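Local coordinates for protein PTS system, IIabc component (Clostridium difficile, PDB 3IPJ) that is the EIIB domain of a sugar phosphotransferase system permease and probably relays phosphate through a phosphocysteine to an incoming sugar, perhaps trehalose, at residues K5-K8 and I9-L13; N43-K46 and V47-V50. All coordinates share one frame; numbering follows the deposited sequence.

Contact 1: residues K5-K8 and I9-L13; sequences KYNK and IANEL
Ile-9 lays its CG1-CD1 branch back along the first turn of helix 5-17, where CG1 lies 3.4 Å from Lys-5 O and Ile-9 CD1 approaches the Tyr-6 ring obliquely, 4.4 Å from Tyr-6 CD1. With CG1 beside the backbone N (chi1 -59°), this longer branch runs toward the start of the helix, while CG2 stays anti to that nitrogen. Lys-5 joins the same apolar patch: its CG stands 4.2 Å from Ile-9 CD1 and also sits over the centre of one face of the Tyr-6 ring. Beyond CG the lysine leads away to salt bridges with Glu-52 and Asp-51. Elsewhere on the helix surface, Asn-7 and Asn-11 stand side by side and point the same way, with their amide planes turned 69° apart. Glu-12 CG lies 3.4 Å from Lys-8 O, whereas Lys-8 NZ remains 4.6 Å from Glu-12 OE2, too far for a salt bridge, though the opposite charges probably attract weakly. Beneath these side chains the i to i+4 ladder tightens along the helix, from a weak 3.3 Å bond between Ile-9 N and Lys-5 O to 2.8 Å between Glu-12 N and Lys-8 O. In the EIIB domain this helix packs between helix 71-79, which takes Tyr-6 on Ile-71 and Val-75 and Ala-10 on Val-79, and segment 43-50, which Ile-9 faces.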
ATOM      1  N   LYS A   5      -4.179   1.354  14.340  1.00 10.63           N
ATOM      2  CA  LYS A   5      -4.767   0.361  13.467  1.00 12.11           C
ATOM      3  C   LYS A   5      -4.182   0.426  12.084  1.00 11.05           C
ATOM      4  O   LYS A   5      -3.873  -0.603  11.500  1.00 11.35           O
ATOM      5  CB  LYS A   5      -6.317   0.582  13.420  1.00 14.34           C
ATOM      6  CG  LYS A   5      -7.077  -0.322  12.410  1.00 13.82           C
ATOM      7  CD  LYS A   5      -8.583   0.045  12.404  1.00 13.61           C
ATOM      8  CE  LYS A   5      -9.382  -0.523  11.184  1.00 15.21           C
ATOM      9  NZ  LYS A   5      -9.722  -2.006  11.422  1.00 12.96           N
ATOM     10  N   TYR A   6      -4.018   1.661  11.594  1.00 10.54           N
ATOM     11  CA  TYR A   6      -3.668   1.872  10.162  1.00 11.69           C
ATOM     12  C   TYR A   6      -2.195   1.747   9.873  1.00 12.71           C
ATOM     13  O   TYR A   6      -1.765   1.351   8.763  1.00 12.28           O
ATOM     14  CB  TYR A   6      -4.212   3.194   9.629  1.00 13.74           C
ATOM     15  CG  TYR A   6      -5.713   3.193   9.786  1.00 13.22           C
ATOM     16  CD1 TYR A   6      -6.542   2.387   8.978  1.00 12.53           C
ATOM     17  CD2 TYR A   6      -6.304   3.952  10.797  1.00 13.37           C
ATOM     18  CE1 TYR A   6      -7.892   2.375   9.179  1.00 12.62           C
ATOM     19  CE2 TYR A   6      -7.663   3.925  10.999  1.00 13.60           C
ATOM     20  CZ  TYR A   6      -8.441   3.149  10.188  1.00 11.88           C
ATOM     21  OH  TYR A   6      -9.770   3.124  10.464  1.00 11.40           O
ATOM     22  N   ASN A   7      -1.409   2.092  10.881  1.00 13.98           N
ATOM     23  CA  ASN A   7       0.038   1.890  10.805  1.00 14.67           C
ATOM     24  C   ASN A   7       0.426   0.399  10.926  1.00 14.10           C
ATOM     25  O   ASN A   7       1.372  -0.013  10.252  1.00 14.96           O
ATOM     26  CB  ASN A   7       0.713   2.774  11.833  1.00 18.73           C
ATOM     27  CG  ASN A   7       2.201   2.751  11.716  1.00 23.74           C
ATOM     28  OD1 ASN A   7       2.851   2.066  12.504  1.00 19.15           O
ATOM     29  ND2 ASN A   7       2.769   3.505  10.731  1.00 29.54           N
ATOM     30  N   LYS A   8      -0.321  -0.409  11.696  1.00 11.87           N
ATOM     31  CA  LYS A   8      -0.110  -1.889  11.749  1.00 12.15           C
ATOM     32  C   LYS A   8      -0.388  -2.558  10.382  1.00 11.83           C
ATOM     33  O   LYS A   8       0.418  -3.312   9.881  1.00 12.37           O
ATOM     34  CB  LYS A   8      -0.978  -2.568  12.810  1.00 14.38           C
ATOM     35  CG  LYS A   8      -0.741  -2.024  14.184  1.00 14.60           C
ATOM     36  CD  LYS A   8      -1.751  -2.565  15.192  1.00 18.30           C
ATOM     37  CE  LYS A   8      -1.936  -4.051  15.040  1.00 22.44           C
ATOM     38  NZ  LYS A   8      -0.896  -4.822  15.819  1.00 27.79           N
ATOM     39  N   ILE A   9      -1.547  -2.270   9.788  1.00 13.42           N
ATOM     40  CA  ILE A   9      -1.809  -2.705   8.425  1.00  9.52           C
ATOM     41  C   ILE A   9      -0.677  -2.259   7.451  1.00  9.62           C
ATOM     42  O   ILE A   9      -0.142  -3.068   6.717  1.00 11.49           O
ATOM     43  CB  ILE A   9      -3.206  -2.168   7.929  1.00 10.41           C
ATOM     44  CG1 ILE A   9      -4.352  -2.689   8.863  1.00  9.51           C
ATOM     45  CG2 ILE A   9      -3.421  -2.479   6.411  1.00 11.39           C
ATOM     46  CD1 ILE A   9      -5.734  -1.927   8.761  1.00 10.36           C
ATOM     47  N   ALA A  10      -0.306  -0.982   7.445  1.00  9.64           N
ATOM     48  CA  ALA A  10       0.760  -0.512   6.546  1.00 10.94           C
ATOM     49  C   ALA A  10       1.988  -1.347   6.770  1.00 11.13           C
ATOM     50  O   ALA A  10       2.628  -1.795   5.813  1.00 10.50           O
ATOM     51  CB  ALA A  10       1.103   0.948   6.816  1.00 13.49           C
ATOM     52  N   ASN A  11       2.376  -1.532   8.018  1.00 11.23           N
ATOM     53  CA  ASN A  11       3.589  -2.320   8.280  1.00 13.50           C
ATOM     54  C   ASN A  11       3.499  -3.775   7.854  1.00 13.25           C
ATOM     55  O   ASN A  11       4.490  -4.335   7.322  1.00 11.59           O
ATOM     56  CB  ASN A  11       4.077  -2.161   9.725  1.00 11.94           C
ATOM     57  CG  ASN A  11       4.964  -0.938   9.867  1.00 19.27           C
ATOM     58  OD1 ASN A  11       4.504   0.075  10.323  1.00 23.24           O
ATOM     59  ND2 ASN A  11       6.234  -1.013   9.388  1.00 22.46           N
ATOM     60  N   GLU A  12       2.336  -4.387   8.093  1.00 12.42           N
ATOM     61  CA  GLU A  12       2.154  -5.787   7.688  1.00 11.25           C
ATOM     62  C   GLU A  12       2.249  -5.851   6.182  1.00 11.56           C
ATOM     63  O   GLU A  12       2.904  -6.756   5.638  1.00 11.78           O
ATOM     64  CB  GLU A  12       0.849  -6.368   8.171  1.00 11.54           C
ATOM     65  CG  GLU A  12       0.964  -6.654   9.678  1.00 21.37           C
ATOM     66  CD  GLU A  12      -0.320  -7.176  10.415  1.00 30.49           C
ATOM     67  OE1 GLU A  12      -1.128  -7.903   9.773  1.00 28.80           O
ATOM     68  OE2 GLU A  12      -0.481  -6.903  11.685  1.00 34.51           O
ATOM     69  N   LEU A  13       1.593  -4.905   5.493  1.00 10.20           N
ATOM     70  CA  LEU A  13       1.627  -4.886   4.029  1.00 12.22           C
ATOM     71  C   LEU A  13       3.068  -4.748   3.516  1.00 11.72           C
ATOM     72  O   LEU A  13       3.489  -5.561   2.654  1.00 12.93           O
ATOM     73  CB  LEU A  13       0.686  -3.791   3.475  1.00 11.31           C
ATOM     74  CG  LEU A  13      -0.782  -4.157   3.660  1.00  9.59           C
ATOM     75  CD1 LEU A  13      -1.708  -2.995   3.144  1.00  9.29           C
ATOM     76  CD2 LEU A  13      -1.149  -5.522   3.078  1.00 11.06           C
TER

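Contact 2: residues N43-K46 and V47-V50; sequences NDKK and VEKV
Lys-45 and Glu-48 run side by side and point the same way, their ends joined by a salt bridge of 2.9 Å from Lys-45 NZ to Glu-48 OE1. The lysine gets there by bending at chi2 (-42°) and chi3, which brings its ammonium to the syn side of OE1, 19° out of the carboxylate plane. A water donates both to OE1 and to Lys-45 O, tying the carboxylate to the backbone one turn back. Lys-49 places its CG 3.3 Å in front of that same oxygen, Lys-45 O. This is the short helix 44-48, N-capped by Asn-43, whose OD1 accepts weak bonds from Lys-45 N and Lys-46 N. The first turn is then closed by Val-47 N bonding to Asn-43 O at 3.1 Å. At Lys-49 the bonding weakens, its N being shared between Lys-45 O and Lys-46 O. Asp-44 hydrogen-bonds Tyr-63 OH through OD1 and forms a salt bridge with Arg-39 through OD2, while Val-47 sets CG2 beside Asn-43 O, at 3.5 Å, and packs on Ile-16 of helix 5-17 and on Val-56 of strand 55-59. Val-50 brings CG2 within 3.4 Å of Lys-46 O.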
ATOM      1  N   ASN A  43       3.362 -13.132  -1.255  1.00 11.57           N
ATOM      2  CA  ASN A  43       2.467 -14.178  -0.859  1.00 10.17           C
ATOM      3  C   ASN A  43       1.040 -13.585  -0.761  1.00  9.51           C
ATOM      4  O   ASN A  43       0.673 -12.956   0.266  1.00  9.69           O
ATOM      5  CB  ASN A  43       2.923 -14.715   0.513  1.00 14.30           C
ATOM      6  CG  ASN A  43       2.078 -15.884   1.001  1.00 16.15           C
ATOM      7  OD1 ASN A  43       0.999 -16.158   0.457  1.00 16.39           O
ATOM      8  ND2 ASN A  43       2.572 -16.589   2.026  1.00 19.34           N
ATOM      9  N   ASP A  44       0.251 -13.737  -1.821  1.00  9.31           N
ATOM     10  CA  ASP A  44      -1.040 -13.051  -1.877  1.00 12.48           C
ATOM     11  C   ASP A  44      -1.894 -13.462  -0.697  1.00 10.60           C
ATOM     12  O   ASP A  44      -2.651 -12.658  -0.162  1.00 12.57           O
ATOM     13  CB  ASP A  44      -1.828 -13.377  -3.164  1.00 14.83           C
ATOM     14  CG  ASP A  44      -1.139 -12.909  -4.471  1.00 15.53           C
ATOM     15  OD1 ASP A  44      -0.058 -12.248  -4.438  1.00 15.35           O
ATOM     16  OD2 ASP A  44      -1.720 -13.215  -5.570  1.00 18.51           O
ATOM     17  N   LYS A  45      -1.828 -14.743  -0.334  1.00 11.71           N
ATOM     18  CA  LYS A  45      -2.709 -15.278   0.723  1.00 11.69           C
ATOM     19  C   LYS A  45      -2.449 -14.588   2.054  1.00 11.05           C
ATOM     20  O   LYS A  45      -3.370 -14.424   2.851  1.00 10.63           O
ATOM     21  CB  LYS A  45      -2.526 -16.792   0.895  1.00 11.77           C
ATOM     22  CG  LYS A  45      -2.862 -17.577  -0.371  1.00 13.73           C
ATOM     23  CD  LYS A  45      -4.156 -17.094  -1.141  1.00 14.04           C
ATOM     24  CE  LYS A  45      -5.421 -17.613  -0.425  1.00 13.12           C
ATOM     25  NZ  LYS A  45      -6.646 -17.323  -1.213  1.00 14.07           N
ATOM     26  N   LYS A  46      -1.185 -14.226   2.297  1.00 10.99           N
ATOM     27  CA  LYS A  46      -0.847 -13.523   3.518  1.00 11.72           C
ATOM     28  C   LYS A  46      -1.313 -12.086   3.440  1.00 10.96           C
ATOM     29  O   LYS A  46      -1.726 -11.511   4.456  1.00 10.15           O
ATOM     30  CB  LYS A  46       0.664 -13.507   3.786  1.00 13.16           C
ATOM     31  CG  LYS A  46       1.145 -14.489   4.771  1.00 20.95           C
ATOM     32  CD  LYS A  46       2.616 -14.707   4.483  1.00 31.94           C
ATOM     33  CE  LYS A  46       3.311 -15.665   5.480  1.00 39.43           C
ATOM     34  NZ  LYS A  46       4.825 -15.767   5.327  1.00 39.85           N
ATOM     35  N   VAL A  47      -1.214 -11.480   2.254  1.00  9.82           N
ATOM     36  CA  VAL A  47      -1.771 -10.158   2.113  1.00 10.90           C
ATOM     37  C   VAL A  47      -3.268 -10.124   2.376  1.00  9.49           C
ATOM     38  O   VAL A  47      -3.747  -9.248   3.071  1.00 10.90           O
ATOM     39  CB  VAL A  47      -1.482  -9.526   0.736  1.00 12.59           C
ATOM     40  CG1 VAL A  47      -2.088  -8.128   0.724  1.00  9.51           C
ATOM     41  CG2 VAL A  47       0.078  -9.464   0.491  1.00 10.32           C
ATOM     42  N   GLU A  48      -3.996 -11.096   1.873  1.00  9.00           N
ATOM     43  CA  GLU A  48      -5.430 -11.111   1.969  1.00  9.17           C
ATOM     44  C   GLU A  48      -5.890 -11.230   3.417  1.00  9.81           C
ATOM     45  O   GLU A  48      -6.992 -10.810   3.750  1.00 11.52           O
ATOM     46  CB  GLU A  48      -5.921 -12.357   1.273  1.00 12.24           C
ATOM     47  CG  GLU A  48      -5.891 -12.286  -0.215  1.00 12.31           C
ATOM     48  CD  GLU A  48      -6.523 -13.548  -0.855  1.00 16.11           C
ATOM     49  OE1 GLU A  48      -6.476 -14.639  -0.182  1.00 13.76           O
ATOM     50  OE2 GLU A  48      -7.096 -13.455  -2.005  1.00 21.41           O
ATOM     51  N   LYS A  49      -5.056 -11.827   4.269  1.00 12.16           N
ATOM     52  CA  LYS A  49      -5.349 -12.036   5.712  1.00 12.59           C
ATOM     53  C   LYS A  49      -5.133 -10.778   6.566  1.00 13.33           C
ATOM     54  O   LYS A  49      -5.544 -10.779   7.740  1.00 13.90           O
ATOM     55  CB  LYS A  49      -4.493 -13.180   6.269  1.00 12.40           C
ATOM     56  CG  LYS A  49      -4.986 -14.535   5.756  1.00 11.86           C
ATOM     57  CD  LYS A  49      -3.977 -15.619   5.971  1.00 14.59           C
ATOM     58  CE  LYS A  49      -4.647 -16.920   5.664  1.00 17.61           C
ATOM     59  NZ  LYS A  49      -5.112 -17.589   6.909  1.00 20.54           N
ATOM     60  N   VAL A  50      -4.481  -9.721   6.002  1.00 10.27           N
ATOM     61  CA  VAL A  50      -4.282  -8.482   6.741  1.00  9.94           C
ATOM     62  C   VAL A  50      -5.644  -7.765   7.037  1.00  9.22           C
ATOM     63  O   VAL A  50      -6.558  -7.772   6.187  1.00  8.78           O
ATOM     64  CB  VAL A  50      -3.302  -7.598   5.974  1.00 10.96           C
ATOM     65  CG1 VAL A  50      -3.093  -6.257   6.709  1.00  9.80           C
ATOM     66  CG2 VAL A  50      -1.950  -8.387   5.774  1.00  9.72           C
TER
HETATM   67  O   HOH W   1      -5.803 -15.886   2.569  1.00 14.07           O

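How the contacts relate
Contact 1 comes first along the chain, in helix 5-17, and contact 2 follows in helix 44-48, after strands 22-27 and 31-36 and before strands 55-59 and 62-66 of the four-stranded antiparallel sheet. Their centres are 13 Å apart, yet they touch: Leu-13 CD2 lies 3.6 Å from Val-47 CG1, and Ile-9 CG2 lies 3.8 Å from Val-50 CG1. Contact 1 lies away from Glu-40 and from Cys-28, the predicted phosphocysteine, whereas contact 2 has Asp-44 about 9 Å, side chain to side chain, from Glu-40, which is known to bind zinc, although none is bound to this chain here. Together the two segments form one apolar seam of the EIIB domain.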